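Local coordinates for protein choline kinase (Cryptosporidium parvum, PDB 3MES) that probably phosphorylates choline, and perhaps ethanolamine, using ATP as the phosphate donor, and is found here holding ADP and magnesium, at residues F317-E322 with F399-Q404; A359-T364 with K407-Q412; Q161-H166 with Y321-C326; I298-C303 with L365-T370. One frame throughout, in Å; residues are numbered along the deposited sequence.

Contact 1 (F317-E322 with F399-Q404); sequences FKFKYE and FTHYLQ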
# COMPACT_ATOMS: atom_id res chain seq x y z
N PHE B 317 -6.10 -23.92 -16.57
CA PHE B 317 -5.60 -23.41 -15.31
C PHE B 317 -4.41 -24.27 -14.90
O PHE B 317 -4.39 -25.47 -15.15
CB PHE B 317 -6.68 -23.45 -14.23
CG PHE B 317 -7.00 -24.83 -13.73
CD1 PHE B 317 -6.19 -25.44 -12.79
CD2 PHE B 317 -8.11 -25.52 -14.20
CE1 PHE B 317 -6.47 -26.71 -12.32
CE2 PHE B 317 -8.39 -26.79 -13.74
CZ PHE B 317 -7.57 -27.39 -12.80
N LYS B 318 -3.41 -23.65 -14.29
CA LYS B 318 -2.24 -24.37 -13.79
C LYS B 318 -2.23 -24.31 -12.27
O LYS B 318 -2.67 -23.32 -11.68
CB LYS B 318 -0.94 -23.77 -14.32
CG LYS B 318 -0.91 -23.52 -15.82
CD LYS B 318 0.35 -22.74 -16.19
CE LYS B 318 0.30 -22.26 -17.63
NZ LYS B 318 1.37 -21.25 -17.88
N PHE B 319 -1.72 -25.36 -11.65
CA PHE B 319 -1.62 -25.41 -10.20
C PHE B 319 -0.25 -25.88 -9.76
O PHE B 319 0.37 -26.73 -10.40
CB PHE B 319 -2.71 -26.32 -9.62
CG PHE B 319 -2.56 -27.77 -9.99
CD1 PHE B 319 -1.85 -28.64 -9.18
CD2 PHE B 319 -3.13 -28.26 -11.16
CE1 PHE B 319 -1.71 -29.97 -9.52
CE2 PHE B 319 -2.99 -29.59 -11.50
CZ PHE B 319 -2.28 -30.45 -10.68
N LYS B 320 0.23 -25.31 -8.66
CA LYS B 320 1.48 -25.75 -8.06
C LYS B 320 1.38 -25.71 -6.54
O LYS B 320 1.50 -24.65 -5.92
CB LYS B 320 2.66 -24.92 -8.57
CG LYS B 320 3.21 -25.41 -9.91
CD LYS B 320 4.12 -24.39 -10.57
CE LYS B 320 3.34 -23.19 -11.06
NZ LYS B 320 4.20 -22.21 -11.78
N TYR B 321 1.16 -26.88 -5.95
CA TYR B 321 0.95 -27.00 -4.51
C TYR B 321 2.11 -26.40 -3.71
O TYR B 321 1.91 -25.82 -2.65
CB TYR B 321 0.75 -28.47 -4.15
CG TYR B 321 0.33 -28.72 -2.72
CD1 TYR B 321 -1.01 -28.79 -2.37
CD2 TYR B 321 1.29 -28.88 -1.73
CE1 TYR B 321 -1.39 -29.03 -1.06
CE2 TYR B 321 0.91 -29.12 -0.42
CZ TYR B 321 -0.42 -29.19 -0.09
OH TYR B 321 -0.79 -29.42 1.22
N GLU B 322 3.33 -26.55 -4.23
CA GLU B 322 4.52 -26.05 -3.54
C GLU B 322 4.53 -24.53 -3.46
O GLU B 322 5.28 -23.95 -2.68
CB GLU B 322 5.79 -26.53 -4.24
CG GLU B 322 5.90 -28.04 -4.37
CD GLU B 322 5.03 -28.60 -5.48
OE1 GLU B 322 4.58 -27.80 -6.35
OE2 GLU B 322 4.81 -29.83 -5.50
N PHE B 399 -10.37 -30.70 -4.44
CA PHE B 399 -10.64 -31.83 -3.57
C PHE B 399 -9.35 -32.57 -3.24
O PHE B 399 -9.03 -32.81 -2.08
CB PHE B 399 -11.66 -32.79 -4.19
CG PHE B 399 -13.04 -32.21 -4.32
CD1 PHE B 399 -13.46 -31.18 -3.49
CD2 PHE B 399 -13.94 -32.71 -5.25
CE1 PHE B 399 -14.73 -30.65 -3.60
CE2 PHE B 399 -15.21 -32.19 -5.36
CZ PHE B 399 -15.61 -31.16 -4.54
N THR B 400 -8.61 -32.94 -4.28
CA THR B 400 -7.30 -33.57 -4.10
C THR B 400 -6.49 -32.80 -3.07
O THR B 400 -5.97 -33.38 -2.12
CB THR B 400 -6.52 -33.62 -5.43
OG1 THR B 400 -7.21 -34.45 -6.37
CG2 THR B 400 -5.12 -34.17 -5.20
N HIS B 401 -6.40 -31.48 -3.25
CA HIS B 401 -5.58 -30.65 -2.38
C HIS B 401 -6.13 -30.58 -0.95
O HIS B 401 -5.37 -30.39 -0.00
CB HIS B 401 -5.41 -29.24 -2.96
CG HIS B 401 -4.50 -29.19 -4.14
ND1 HIS B 401 -4.56 -28.18 -5.08
CD2 HIS B 401 -3.51 -30.02 -4.54
CE1 HIS B 401 -3.64 -28.39 -6.01
NE2 HIS B 401 -2.99 -29.50 -5.70
N TYR B 402 -7.44 -30.74 -0.80
CA TYR B 402 -8.04 -30.81 0.52
C TYR B 402 -7.48 -32.00 1.30
O TYR B 402 -7.03 -31.86 2.43
CB TYR B 402 -9.56 -30.93 0.44
CG TYR B 402 -10.18 -31.31 1.77
CD1 TYR B 402 -10.54 -30.34 2.69
CD2 TYR B 402 -10.38 -32.64 2.11
CE1 TYR B 402 -11.09 -30.68 3.91
CE2 TYR B 402 -10.93 -32.99 3.33
CZ TYR B 402 -11.28 -32.00 4.22
OH TYR B 402 -11.83 -32.34 5.43
N LEU B 403 -7.53 -33.17 0.67
CA LEU B 403 -7.00 -34.39 1.27
C LEU B 403 -5.55 -34.20 1.66
O LEU B 403 -5.15 -34.49 2.79
CB LEU B 403 -7.14 -35.56 0.30
CG LEU B 403 -8.37 -36.45 0.45
CD1 LEU B 403 -9.47 -35.77 1.26
CD2 LEU B 403 -8.89 -36.90 -0.91
N GLN B 404 -4.75 -33.72 0.71
CA GLN B 404 -3.33 -33.51 0.93
C GLN B 404 -3.05 -32.54 2.07
O GLN B 404 -2.29 -32.84 2.98
CB GLN B 404 -2.67 -33.02 -0.37
CG GLN B 404 -1.16 -32.89 -0.29
CD GLN B 404 -0.54 -32.53 -1.62
OE1 GLN B 404 -1.18 -32.63 -2.67
NE2 GLN B 404 0.72 -32.12 -1.60
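Y321 and H401 mark the closest backbone approach, with CA atoms 7.8 Å apart, where the 3-10 turn just after strand 318-319 passes helix 391-411. F319, Y321 and H401 make an aromatic cluster that fills the gap between strand and helix, and Q404 covers one face of the Y321 ring. The imidazole of H401 reaches out from the helix between the other two rings. Its CE1 edge meets F319, with F319 CD1 3.6 Å from H401 CE1 and close to the imidazole plane. Y321 comes over one face of the same imidazole, Y321 CD1 lying 3.5 Å from H401 CD2, and the two ring planes stand 52° apart, so this is an oblique pair and not a stack.

H401 ND1, next to CE1 in the ring, is hydrogen-bonded to the hydroxyl of Y307, a residue of the magnesium site, which links the cluster to that site. The Y321 hydroxyl is probably hydrogen-bonded to E408, one turn further along the helix than Q404, though at a doubtfully short distance. Q404 leaves the helix with CG anti to the backbone N (chi1 -175°) and stays extended, which lays its amide over one face of the tyrosine. Amide and ring planes differ by only 18°, a true stacked pair. Q404 NE2 sits over the centre of the Y321 ring, 3.2 Å from CE2 and 3.3 Å from CD2.

Contact 2 (A359-T364 with K407-Q412); sequences AVEVFT and KELIDQ
In the helical C-terminal lobe, the C-terminal part of helix 351-362 and the start of helix 364-376 receive L409 from the C-terminal part of helix 391-411, and the leucine meets E361, V362 and T364. The CA atoms of V362 and L409 are 7.4 Å apart, a gap the leucine spans. With CG anti to its carbonyl carbon (chi1 -58°), L409 reaches the other segment with both methyls of its fork. CD1 fits against the backbone, 3.6 Å from E361 O and 4.0 Å from V362 CA, and also touches T364 OG1 at 4.1 Å. CD2 meets the glutamate stem at a slant, 3.9 Å from E361 CB.

E361 is bent at chi2 (-62°), folding its carboxylate over beside that second methyl. The acid has partners in this buried place: OE1 is hydrogen-bonded to the hydroxyl of Y324, and OE2 forms a salt bridge with K405 from the same helix as L409. The charged end therefore ties the two helices together beside the apolar touch, while the V362 side chain packs on L417, L238 and I239. This is plain helix-to-helix packing of the large, mainly helical lobe found in the kinase-like fold of choline kinases.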
# COMPACT_ATOMS: atom_id res chain seq x y z
N ALA B 359 -3.46 -21.09 13.16
CA ALA B 359 -4.91 -21.20 13.17
C ALA B 359 -5.49 -20.98 11.78
O ALA B 359 -6.41 -21.68 11.36
CB ALA B 359 -5.51 -20.20 14.16
N VAL B 360 -4.93 -20.00 11.06
CA VAL B 360 -5.39 -19.69 9.71
C VAL B 360 -5.21 -20.87 8.77
O VAL B 360 -5.94 -21.02 7.79
CB VAL B 360 -4.64 -18.47 9.13
CG1 VAL B 360 -4.90 -18.36 7.64
CG2 VAL B 360 -5.05 -17.20 9.84
N GLU B 361 -4.22 -21.71 9.06
CA GLU B 361 -3.95 -22.89 8.24
C GLU B 361 -5.17 -23.81 8.17
O GLU B 361 -5.43 -24.43 7.14
CB GLU B 361 -2.74 -23.66 8.78
CG GLU B 361 -1.41 -23.03 8.43
CD GLU B 361 -1.18 -22.98 6.93
OE1 GLU B 361 -1.35 -21.89 6.33
OE2 GLU B 361 -0.84 -24.02 6.34
N VAL B 362 -5.90 -23.90 9.28
CA VAL B 362 -7.08 -24.76 9.34
C VAL B 362 -8.11 -24.36 8.30
O VAL B 362 -8.70 -25.21 7.64
CB VAL B 362 -7.73 -24.70 10.74
CG1 VAL B 362 -9.17 -25.20 10.68
CG2 VAL B 362 -6.91 -25.51 11.74
N PHE B 363 -8.32 -23.05 8.15
CA PHE B 363 -9.33 -22.54 7.22
C PHE B 363 -8.99 -22.80 5.76
O PHE B 363 -9.80 -22.51 4.87
CB PHE B 363 -9.55 -21.04 7.45
CG PHE B 363 -10.32 -20.73 8.70
CD1 PHE B 363 -11.70 -20.74 8.70
CD2 PHE B 363 -9.66 -20.42 9.88
CE1 PHE B 363 -12.42 -20.45 9.85
CE2 PHE B 363 -10.36 -20.13 11.03
CZ PHE B 363 -11.74 -20.14 11.02
N THR B 364 -7.80 -23.33 5.49
CA THR B 364 -7.40 -23.63 4.12
C THR B 364 -8.27 -24.72 3.52
O THR B 364 -8.51 -24.76 2.31
CB THR B 364 -5.91 -24.06 4.02
OG1 THR B 364 -5.69 -25.22 4.83
CG2 THR B 364 -4.99 -22.94 4.48
N LYS B 407 -3.74 -33.92 5.53
CA LYS B 407 -2.66 -34.79 5.99
C LYS B 407 -1.49 -33.96 6.51
O LYS B 407 -0.82 -34.34 7.47
CB LYS B 407 -2.17 -35.72 4.88
CG LYS B 407 -3.04 -36.96 4.68
CD LYS B 407 -2.28 -38.04 3.91
CE LYS B 407 -1.27 -38.77 4.80
NZ LYS B 407 -0.06 -37.95 5.11
N GLU B 408 -1.23 -32.83 5.86
CA GLU B 408 -0.12 -31.96 6.25
C GLU B 408 -0.40 -31.28 7.59
O GLU B 408 0.45 -31.29 8.48
CB GLU B 408 0.17 -30.93 5.16
CG GLU B 408 0.52 -31.54 3.81
CD GLU B 408 1.24 -30.58 2.88
OE1 GLU B 408 0.92 -29.37 2.89
OE2 GLU B 408 2.14 -31.04 2.14
N LEU B 409 -1.59 -30.71 7.72
CA LEU B 409 -2.00 -30.07 8.97
C LEU B 409 -1.89 -31.03 10.14
O LEU B 409 -1.51 -30.64 11.25
CB LEU B 409 -3.43 -29.54 8.86
CG LEU B 409 -3.71 -28.54 7.74
CD1 LEU B 409 -5.11 -27.95 7.88
CD2 LEU B 409 -2.66 -27.43 7.74
N ILE B 410 -2.22 -32.29 9.90
CA ILE B 410 -2.12 -33.33 10.91
C ILE B 410 -0.66 -33.61 11.26
O ILE B 410 -0.27 -33.53 12.42
CB ILE B 410 -2.79 -34.64 10.44
CG1 ILE B 410 -4.30 -34.46 10.34
CG2 ILE B 410 -2.43 -35.80 11.37
CD1 ILE B 410 -5.02 -35.61 9.67
N ASP B 411 0.14 -33.92 10.25
CA ASP B 411 1.55 -34.20 10.45
C ASP B 411 2.27 -33.00 11.07
O ASP B 411 3.30 -33.16 11.73
CB ASP B 411 2.22 -34.60 9.13
CG ASP B 411 3.67 -34.17 9.05
OD1 ASP B 411 4.56 -35.03 9.22
OD2 ASP B 411 3.93 -32.97 8.83
N GLN B 412 1.72 -31.81 10.88
CA GLN B 412 2.31 -30.60 11.43
C GLN B 412 1.79 -30.28 12.83
O GLN B 412 2.30 -29.38 13.50
CB GLN B 412 2.07 -29.41 10.49
CG GLN B 412 2.92 -29.43 9.24
CD GLN B 412 2.56 -28.32 8.28
OE1 GLN B 412 1.46 -27.76 8.34
NE2 GLN B 412 3.47 -27.99 7.38

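Contact 3 (Q161-H166 with Y321-C326); sequences QLQLTH and YEDYPC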
# COMPACT_ATOMS: atom_id res chain seq x y z
N GLN B 161 3.14 -12.86 -8.81
CA GLN B 161 3.33 -11.59 -8.11
C GLN B 161 2.90 -11.67 -6.65
O GLN B 161 3.36 -10.89 -5.82
CB GLN B 161 2.59 -10.46 -8.82
CG GLN B 161 3.25 -10.01 -10.11
CD GLN B 161 2.53 -8.82 -10.72
OE1 GLN B 161 1.32 -8.86 -10.95
NE2 GLN B 161 3.27 -7.75 -10.97
N LEU B 162 2.01 -12.61 -6.35
CA LEU B 162 1.56 -12.80 -4.98
C LEU B 162 2.74 -13.15 -4.07
O LEU B 162 2.72 -12.84 -2.87
CB LEU B 162 0.49 -13.88 -4.90
CG LEU B 162 -0.79 -13.63 -5.71
CD1 LEU B 162 -1.93 -14.51 -5.19
CD2 LEU B 162 -1.18 -12.17 -5.66
N GLN B 163 3.75 -13.80 -4.63
CA GLN B 163 4.92 -14.23 -3.86
C GLN B 163 5.76 -13.03 -3.42
O GLN B 163 6.53 -13.13 -2.47
CB GLN B 163 5.78 -15.21 -4.67
CG GLN B 163 5.09 -16.50 -5.07
CD GLN B 163 4.98 -17.50 -3.93
OE1 GLN B 163 5.49 -17.27 -2.83
NE2 GLN B 163 4.31 -18.62 -4.18
N LEU B 164 5.60 -11.91 -4.12
CA LEU B 164 6.40 -10.72 -3.84
C LEU B 164 5.95 -10.04 -2.56
O LEU B 164 4.77 -9.71 -2.41
CB LEU B 164 6.36 -9.75 -5.02
CG LEU B 164 6.77 -10.37 -6.36
CD1 LEU B 164 6.66 -9.35 -7.49
CD2 LEU B 164 8.19 -10.94 -6.27
N THR B 165 6.88 -9.83 -1.64
CA THR B 165 6.56 -9.38 -0.29
C THR B 165 5.85 -8.03 -0.24
O THR B 165 4.92 -7.84 0.56
CB THR B 165 7.82 -9.32 0.61
OG1 THR B 165 8.64 -10.46 0.36
CG2 THR B 165 7.42 -9.29 2.09
N HIS B 166 6.27 -7.08 -1.07
CA HIS B 166 5.65 -5.76 -1.07
C HIS B 166 4.20 -5.85 -1.56
O HIS B 166 3.34 -5.11 -1.10
CB HIS B 166 6.45 -4.77 -1.91
CG HIS B 166 6.42 -5.05 -3.38
ND1 HIS B 166 7.22 -6.00 -3.97
CD2 HIS B 166 5.68 -4.51 -4.37
CE1 HIS B 166 6.98 -6.04 -5.26
NE2 HIS B 166 6.05 -5.14 -5.54
N TYR B 321 1.16 -26.88 -5.95
CA TYR B 321 0.95 -27.00 -4.51
C TYR B 321 2.11 -26.40 -3.71
O TYR B 321 1.91 -25.82 -2.65
CB TYR B 321 0.75 -28.47 -4.15
CG TYR B 321 0.33 -28.72 -2.72
CD1 TYR B 321 -1.01 -28.79 -2.37
CD2 TYR B 321 1.29 -28.88 -1.73
CE1 TYR B 321 -1.39 -29.03 -1.06
CE2 TYR B 321 0.91 -29.12 -0.42
CZ TYR B 321 -0.42 -29.19 -0.09
OH TYR B 321 -0.79 -29.42 1.22
N GLU B 322 3.33 -26.55 -4.23
CA GLU B 322 4.52 -26.05 -3.54
C GLU B 322 4.53 -24.53 -3.46
O GLU B 322 5.28 -23.95 -2.68
CB GLU B 322 5.79 -26.53 -4.24
CG GLU B 322 5.90 -28.04 -4.37
CD GLU B 322 5.03 -28.60 -5.48
OE1 GLU B 322 4.58 -27.80 -6.35
OE2 GLU B 322 4.81 -29.83 -5.50
N ASP B 323 3.69 -23.89 -4.27
CA ASP B 323 3.66 -22.44 -4.35
C ASP B 323 2.90 -21.81 -3.19
O ASP B 323 2.98 -20.60 -2.96
CB ASP B 323 3.09 -21.96 -5.69
CG ASP B 323 4.13 -22.01 -6.81
OD1 ASP B 323 5.26 -22.46 -6.56
OD2 ASP B 323 3.81 -21.58 -7.94
N TYR B 324 2.14 -22.62 -2.45
CA TYR B 324 1.50 -22.11 -1.25
C TYR B 324 2.55 -21.35 -0.45
O TYR B 324 3.65 -21.86 -0.24
CB TYR B 324 0.91 -23.26 -0.42
CG TYR B 324 0.06 -22.78 0.73
CD1 TYR B 324 -1.26 -22.41 0.54
CD2 TYR B 324 0.58 -22.68 2.02
CE1 TYR B 324 -2.05 -21.96 1.58
CE2 TYR B 324 -0.19 -22.23 3.07
CZ TYR B 324 -1.51 -21.88 2.85
OH TYR B 324 -2.29 -21.43 3.89
N PRO B 325 2.23 -20.12 -0.03
CA PRO B 325 3.21 -19.23 0.58
C PRO B 325 3.88 -19.84 1.80
O PRO B 325 3.22 -20.48 2.62
CB PRO B 325 2.38 -18.00 0.99
CG PRO B 325 0.97 -18.48 1.02
CD PRO B 325 0.88 -19.53 -0.03
N CYS B 326 5.20 -19.65 1.92
CA CYS B 326 5.96 -20.18 3.04
C CYS B 326 5.50 -19.56 4.35
O CYS B 326 4.79 -18.55 4.37
CB CYS B 326 7.45 -19.94 2.84
SG CYS B 326 7.92 -18.19 2.88
O HOH W 1 6.11 -18.43 -0.30
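Q163 reaches across to D323 with its side-chain amide, joining the 3-10 turn before helix 165-179 to the loop that leads into helix 327-342. The conformation of the glutamine does the work. CG is anti to its carbonyl carbon, and the chain then bends at chi2 (-77°), swinging the amide out from the turn until its N-H edge points at the loop. Q163 NE2 donates to D323 O at 2.7 Å. The N-H points somewhat off line, at 138°, but the approach is otherwise well directed: the nitrogen lies in the carbonyl plane on a lone pair of D323 O, and that oxygen lies near the plane of the glutamine amide.

The other half of the amide is used too. A water donates to Q163 OE1 at 2.9 Å and accepts from C326 N at 2.7 Å, so the group grips the loop at two backbone points on either side of Y324 and P325. Of the D323 side chain, CB comes within 3.9 Å of Q163 NE2; the carboxylate takes no part. C326 stands at the N-cap of helix 327-342. The same turn meets the second subunit, where Q345 of that subunit gives a hydrogen bond to Q163 O. With NE2 donating and OE1 receiving, the rotation of the amide is settled, and what it recognises is main chain: one carbonyl directly, and one N-H through water.

Contact 4 (I298-C303 with L365-T370); sequences IANYFC and LISHIT
The imidazole of H368 and the amide of N300 are the flat groups that carry this contact, meeting C303 and S367 respectively. C303 SG approaches the imidazole obliquely, neither squarely over a face nor at an edge: it is 3.8 Å from H368 NE2 and 4.2 Å from the ring centroid, 30° off the normal. This is a sulfur-aromatic contact. At another ring atom, H368 ND1 is hydrogen-bonded to R398 NE. The N300 amide offers its oxygen, not a face: S367 OG donates to N300 OD1 at 2.7 Å, from a position tilted out of the carbonyl plane.

N300 has CG anti to the backbone N (chi1 -177°), which brings OD1 round to the serine. The helical segments 298-303 and 365-370 cross at -68°, their axes 8.7 Å apart. The small S367 is consistent with the close approach of the backbones, where the CA atoms of N300 and S367 are 5.4 Å apart. C303 CB packs 3.9 Å from S367 OG.

N300 OD1 and S367 OG each have two partners. N300 OD1 also accepts from W371 NE1, a tryptophan of the decamethonium pocket, and S367 OG is bonded to R398 NH2 as well. R398 thus holds S367 and H368 together. Since an arginine NE can only donate, H368 ND1 is probably the acceptor in their bond. The chemistry implies a buried network: R398 bonds to S367, whose OG converges with W371 NE1 on N300 OD1, and so the network includes a residue of the decamethonium pocket.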
# COMPACT_ATOMS: atom_id res chain seq x y z
N ILE B 298 -8.50 -14.99 4.76
CA ILE B 298 -7.05 -14.96 4.59
C ILE B 298 -6.53 -16.28 4.02
O ILE B 298 -5.72 -16.28 3.08
CB ILE B 298 -6.33 -14.64 5.92
CG1 ILE B 298 -6.73 -13.24 6.41
CG2 ILE B 298 -4.82 -14.74 5.75
CD1 ILE B 298 -6.28 -12.93 7.83
N ALA B 299 -6.99 -17.40 4.56
CA ALA B 299 -6.57 -18.71 4.08
C ALA B 299 -6.93 -18.90 2.61
O ALA B 299 -6.20 -19.55 1.86
CB ALA B 299 -7.17 -19.82 4.93
N ASN B 300 -8.07 -18.35 2.19
CA ASN B 300 -8.47 -18.42 0.79
C ASN B 300 -7.50 -17.68 -0.11
O ASN B 300 -7.14 -18.16 -1.18
CB ASN B 300 -9.88 -17.89 0.58
CG ASN B 300 -10.34 -18.03 -0.86
OD1 ASN B 300 -10.68 -19.13 -1.30
ND2 ASN B 300 -10.33 -16.93 -1.60
N TYR B 301 -7.09 -16.49 0.32
CA TYR B 301 -6.10 -15.73 -0.41
C TYR B 301 -4.78 -16.50 -0.50
O TYR B 301 -4.17 -16.58 -1.57
CB TYR B 301 -5.87 -14.36 0.24
CG TYR B 301 -4.62 -13.67 -0.26
CD1 TYR B 301 -4.59 -13.05 -1.51
CD2 TYR B 301 -3.47 -13.63 0.52
CE1 TYR B 301 -3.45 -12.43 -1.97
CE2 TYR B 301 -2.33 -13.01 0.07
CZ TYR B 301 -2.32 -12.41 -1.18
OH TYR B 301 -1.18 -11.79 -1.62
N PHE B 302 -4.36 -17.08 0.62
CA PHE B 302 -3.14 -17.88 0.63
C PHE B 302 -3.23 -19.01 -0.40
O PHE B 302 -2.25 -19.33 -1.06
CB PHE B 302 -2.86 -18.46 2.02
CG PHE B 302 -2.36 -17.44 3.01
CD1 PHE B 302 -1.86 -16.23 2.59
CD2 PHE B 302 -2.37 -17.72 4.37
CE1 PHE B 302 -1.39 -15.29 3.50
CE2 PHE B 302 -1.90 -16.79 5.28
CZ PHE B 302 -1.41 -15.58 4.85
N CYS B 303 -4.41 -19.61 -0.52
CA CYS B 303 -4.60 -20.74 -1.43
C CYS B 303 -4.46 -20.36 -2.90
O CYS B 303 -4.02 -21.17 -3.72
CB CYS B 303 -5.96 -21.40 -1.20
SG CYS B 303 -6.03 -22.49 0.24
N LEU B 365 -8.74 -25.62 4.38
CA LEU B 365 -9.59 -26.72 3.94
C LEU B 365 -10.96 -26.21 3.54
O LEU B 365 -11.59 -26.74 2.62
CB LEU B 365 -9.71 -27.78 5.05
CG LEU B 365 -8.40 -28.33 5.63
CD1 LEU B 365 -8.70 -29.28 6.78
CD2 LEU B 365 -7.56 -29.02 4.57
N ILE B 366 -11.43 -25.17 4.23
CA ILE B 366 -12.71 -24.56 3.89
C ILE B 366 -12.69 -24.06 2.45
O ILE B 366 -13.68 -24.19 1.73
CB ILE B 366 -13.05 -23.40 4.84
CG1 ILE B 366 -13.16 -23.90 6.28
CG2 ILE B 366 -14.35 -22.72 4.42
CD1 ILE B 366 -14.34 -24.82 6.52
N SER B 367 -11.55 -23.51 2.04
CA SER B 367 -11.38 -22.96 0.70
C SER B 367 -11.41 -24.04 -0.38
O SER B 367 -12.12 -23.91 -1.38
CB SER B 367 -10.08 -22.16 0.61
OG SER B 367 -9.85 -21.68 -0.70
N HIS B 368 -10.64 -25.11 -0.17
CA HIS B 368 -10.58 -26.21 -1.14
C HIS B 368 -11.93 -26.89 -1.33
O HIS B 368 -12.27 -27.30 -2.44
CB HIS B 368 -9.54 -27.25 -0.71
CG HIS B 368 -8.12 -26.77 -0.81
ND1 HIS B 368 -7.61 -26.18 -1.95
CD2 HIS B 368 -7.10 -26.82 0.08
CE1 HIS B 368 -6.34 -25.88 -1.75
NE2 HIS B 368 -6.01 -26.25 -0.53
N ILE B 369 -12.68 -27.03 -0.25
CA ILE B 369 -13.98 -27.69 -0.32
C ILE B 369 -15.03 -26.77 -0.95
O ILE B 369 -15.81 -27.20 -1.79
CB ILE B 369 -14.46 -28.16 1.06
CG1 ILE B 369 -13.84 -29.53 1.38
CG2 ILE B 369 -15.98 -28.24 1.10
CD1 ILE B 369 -14.29 -30.11 2.71
N THR B 370 -15.03 -25.51 -0.53
CA THR B 370 -15.99 -24.54 -1.03
C THR B 370 -15.90 -24.41 -2.55
O THR B 370 -16.88 -24.62 -3.26
CB THR B 370 -15.77 -23.16 -0.39
OG1 THR B 370 -15.89 -23.26 1.04
CG2 THR B 370 -16.78 -22.15 -0.91

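Contacts 2 and 4 are buried, contact 1 is partly so, and contact 3 lies at the surface beside the second subunit. Contacts 1 and 2 both use helix 391-411, and Y321 of the first probably bonds to E408 of the second. Contacts 1 and 3 share Y321 and E322, and the chain after strand 318-319 makes contact 1 through Y321 and contact 3 through D323. Y324 carries contact 3 on to E361 of contact 2. The chemistry varies with place: an oblique aromatic cluster with one stacked amide near the magnesium site in contact 1, leucine packing in contact 2, a water-aided grip on main chain in contact 3, and buried side-chain hydrogen bonding near the ligand pocket in contact 4.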